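Local coordinates for putative isomerase (Streptomyces coelicolor A3, PDB 2OQH), which probably acts on a sugar acid, perhaps dehydrating D-glucarate, as a putative isomerase of the mandelate racemase branch of the enolase superfamily, at residues A282-C287 against T316-R321. Residues are numbered along the deposited sequence; the frame is centred on the assembly and turned at random.
Sequences ALAAHC and TPVLSR
The methyl of Ala284 meets two methyl groups, one from Thr316 and one from Val318. Its CB lies 3.4 Å from CG2 of Thr316, tighter than usual for two carbons. CG1 of Val318 reaches the same CB at 3.8 Å and also passes close to the helix backbone at Ala284 CA. All three residues point their CB atoms across the contact. With only a methyl on the helix side, the two backbones come close, 6.6 Å between CA of Ala284 and CA of Val318. In Thr316, CG2 lies anti to the backbone N and faces Ala284. The hydroxyl OG1 is thereby turned off the apolar patch, and it hydrogen-bonds to the carbonyl of Val312 and to Lys281 NZ. Val318 holds CG1 between its own N and carbonyl carbon (chi1 73°), which brings that branch over Ala284.

A type I turn from Thr316 to Leu319 presents both methyls on one side. Leu319 N closes it with a hydrogen bond to Thr316 O at 3.1 Å. Arg125 also hydrogen-bonds to the carbonyls of Thr316 and Pro317. On the barrel side, Met294 of strand 293-296 touches Leu283, Ala284 and Leu319. Ala284 and Thr316 are buried, whereas Val318 is partly exposed. Val318 and Pro317 continue onto Glu288 of the same helix. Pro317 and Ala285, whose CB points away, are exposed. On another side of the helix, His286 ND1 donates a hydrogen bond to Ala282 O at 3.0 Å, from above the carbonyl plane. That oxygen also accepts a hydrogen bond from the backbone N of His286.

Helix 277-289 thus packs on the turn between helix 303-315 and strand 323-324. Such alpha-to-beta loops lie where the strands begin in the TIM-barrel domain of the enolase superfamily.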
loop_
_atom_site.group_PDB
_atom_site.type_symbol
_atom_site.label_atom_id
_atom_site.label_comp_id
_atom_site.label_asym_id
_atom_site.label_seq_id
_atom_site.Cartn_x
_atom_site.Cartn_y
_atom_site.Cartn_z
ATOM N N ALA A 282 -5.301 13.514 -3.234
ATOM C CA ALA A 282 -6.389 13.842 -4.148
ATOM C C ALA A 282 -7.458 12.749 -4.076
ATOM O O ALA A 282 -8.653 13.032 -3.958
ATOM C CB ALA A 282 -5.856 13.958 -5.570
ATOM N N LEU A 283 -7.013 11.500 -4.139
ATOM C CA LEU A 283 -7.920 10.365 -4.080
ATOM C C LEU A 283 -8.738 10.383 -2.791
ATOM O O LEU A 283 -9.924 10.039 -2.792
ATOM C CB LEU A 283 -7.129 9.058 -4.196
ATOM C CG LEU A 283 -7.911 7.741 -4.185
ATOM C CD1 LEU A 283 -9.097 7.813 -5.144
ATOM C CD2 LEU A 283 -6.967 6.604 -4.571
ATOM N N ALA A 284 -8.107 10.788 -1.692
ATOM C CA ALA A 284 -8.797 10.853 -0.409
ATOM C C ALA A 284 -9.946 11.850 -0.532
ATOM O O ALA A 284 -11.052 11.612 -0.041
ATOM C CB ALA A 284 -7.830 11.286 0.687
ATOM N N ALA A 285 -9.678 12.969 -1.195
ATOM C CA ALA A 285 -10.706 13.982 -1.391
ATOM C C ALA A 285 -11.856 13.374 -2.204
ATOM O O ALA A 285 -13.025 13.527 -1.851
ATOM C CB ALA A 285 -10.118 15.192 -2.122
ATOM N N HIS A 286 -11.511 12.686 -3.293
ATOM C CA HIS A 286 -12.509 12.044 -4.148
ATOM C C HIS A 286 -13.391 11.082 -3.354
ATOM O O HIS A 286 -14.607 11.042 -3.539
ATOM C CB HIS A 286 -11.838 11.272 -5.292
ATOM C CG HIS A 286 -11.388 12.132 -6.438
ATOM N ND1 HIS A 286 -10.458 13.138 -6.299
ATOM C CD2 HIS A 286 -11.707 12.095 -7.754
ATOM C CE1 HIS A 286 -10.220 13.681 -7.481
ATOM N NE2 HIS A 286 -10.965 13.067 -8.382
ATOM N N CYS A 287 -12.778 10.296 -2.475
ATOM C CA CYS A 287 -13.542 9.343 -1.677
ATOM C C CYS A 287 -14.550 10.013 -0.740
ATOM O O CYS A 287 -15.676 9.531 -0.587
ATOM C CB CYS A 287 -12.604 8.453 -0.868
ATOM S SG CYS A 287 -11.677 7.292 -1.870
ATOM N N THR A 316 -4.435 12.553 6.788
ATOM C CA THR A 316 -5.672 12.332 6.043
ATOM C C THR A 316 -6.827 11.732 6.848
ATOM O O THR A 316 -6.833 10.540 7.159
ATOM C CB THR A 316 -5.372 11.444 4.817
ATOM O OG1 THR A 316 -4.256 11.994 4.096
ATOM C CG2 THR A 316 -6.579 11.373 3.890
ATOM N N PRO A 317 -7.836 12.558 7.177
ATOM C CA PRO A 317 -8.999 12.114 7.947
ATOM C C PRO A 317 -9.668 10.802 7.513
ATOM O O PRO A 317 -9.876 9.917 8.334
ATOM C CB PRO A 317 -9.943 13.311 7.850
ATOM C CG PRO A 317 -8.999 14.463 7.900
ATOM C CD PRO A 317 -7.906 14.012 6.930
ATOM N N VAL A 318 -9.996 10.667 6.233
ATOM C CA VAL A 318 -10.673 9.462 5.757
ATOM C C VAL A 318 -9.900 8.139 5.925
ATOM O O VAL A 318 -10.498 7.060 5.910
ATOM C CB VAL A 318 -11.104 9.628 4.275
ATOM C CG1 VAL A 318 -9.892 9.560 3.358
ATOM C CG2 VAL A 318 -12.127 8.573 3.912
ATOM N N LEU A 319 -8.584 8.207 6.085
ATOM C CA LEU A 319 -7.801 6.989 6.271
ATOM C C LEU A 319 -7.823 6.593 7.750
ATOM O O LEU A 319 -6.792 6.565 8.424
ATOM C CB LEU A 319 -6.370 7.211 5.782
ATOM C CG LEU A 319 -6.273 7.293 4.253
ATOM C CD1 LEU A 319 -4.909 7.799 3.823
ATOM C CD2 LEU A 319 -6.550 5.924 3.666
ATOM N N SER A 320 -9.018 6.272 8.235
ATOM C CA SER A 320 -9.229 5.914 9.630
ATOM C C SER A 320 -9.262 4.418 9.920
ATOM O O SER A 320 -9.589 4.009 11.035
ATOM C CB SER A 320 -10.543 6.518 10.100
ATOM O OG SER A 320 -11.613 6.014 9.318
ATOM N N ARG A 321 -8.922 3.607 8.932
ATOM C CA ARG A 321 -8.953 2.158 9.092
ATOM C C ARG A 321 -7.565 1.580 9.313
ATOM O O ARG A 321 -6.562 2.268 9.136
ATOM C CB ARG A 321 -9.551 1.519 7.838
ATOM C CG ARG A 321 -10.973 1.966 7.523
ATOM C CD ARG A 321 -11.270 1.799 6.038
ATOM N NE ARG A 321 -12.638 2.192 5.689
ATOM C CZ ARG A 321 -13.662 1.349 5.584
ATOM N NH1 ARG A 321 -13.481 0.051 5.800
ATOM N NH2 ARG A 321 -14.867 1.805 5.252
#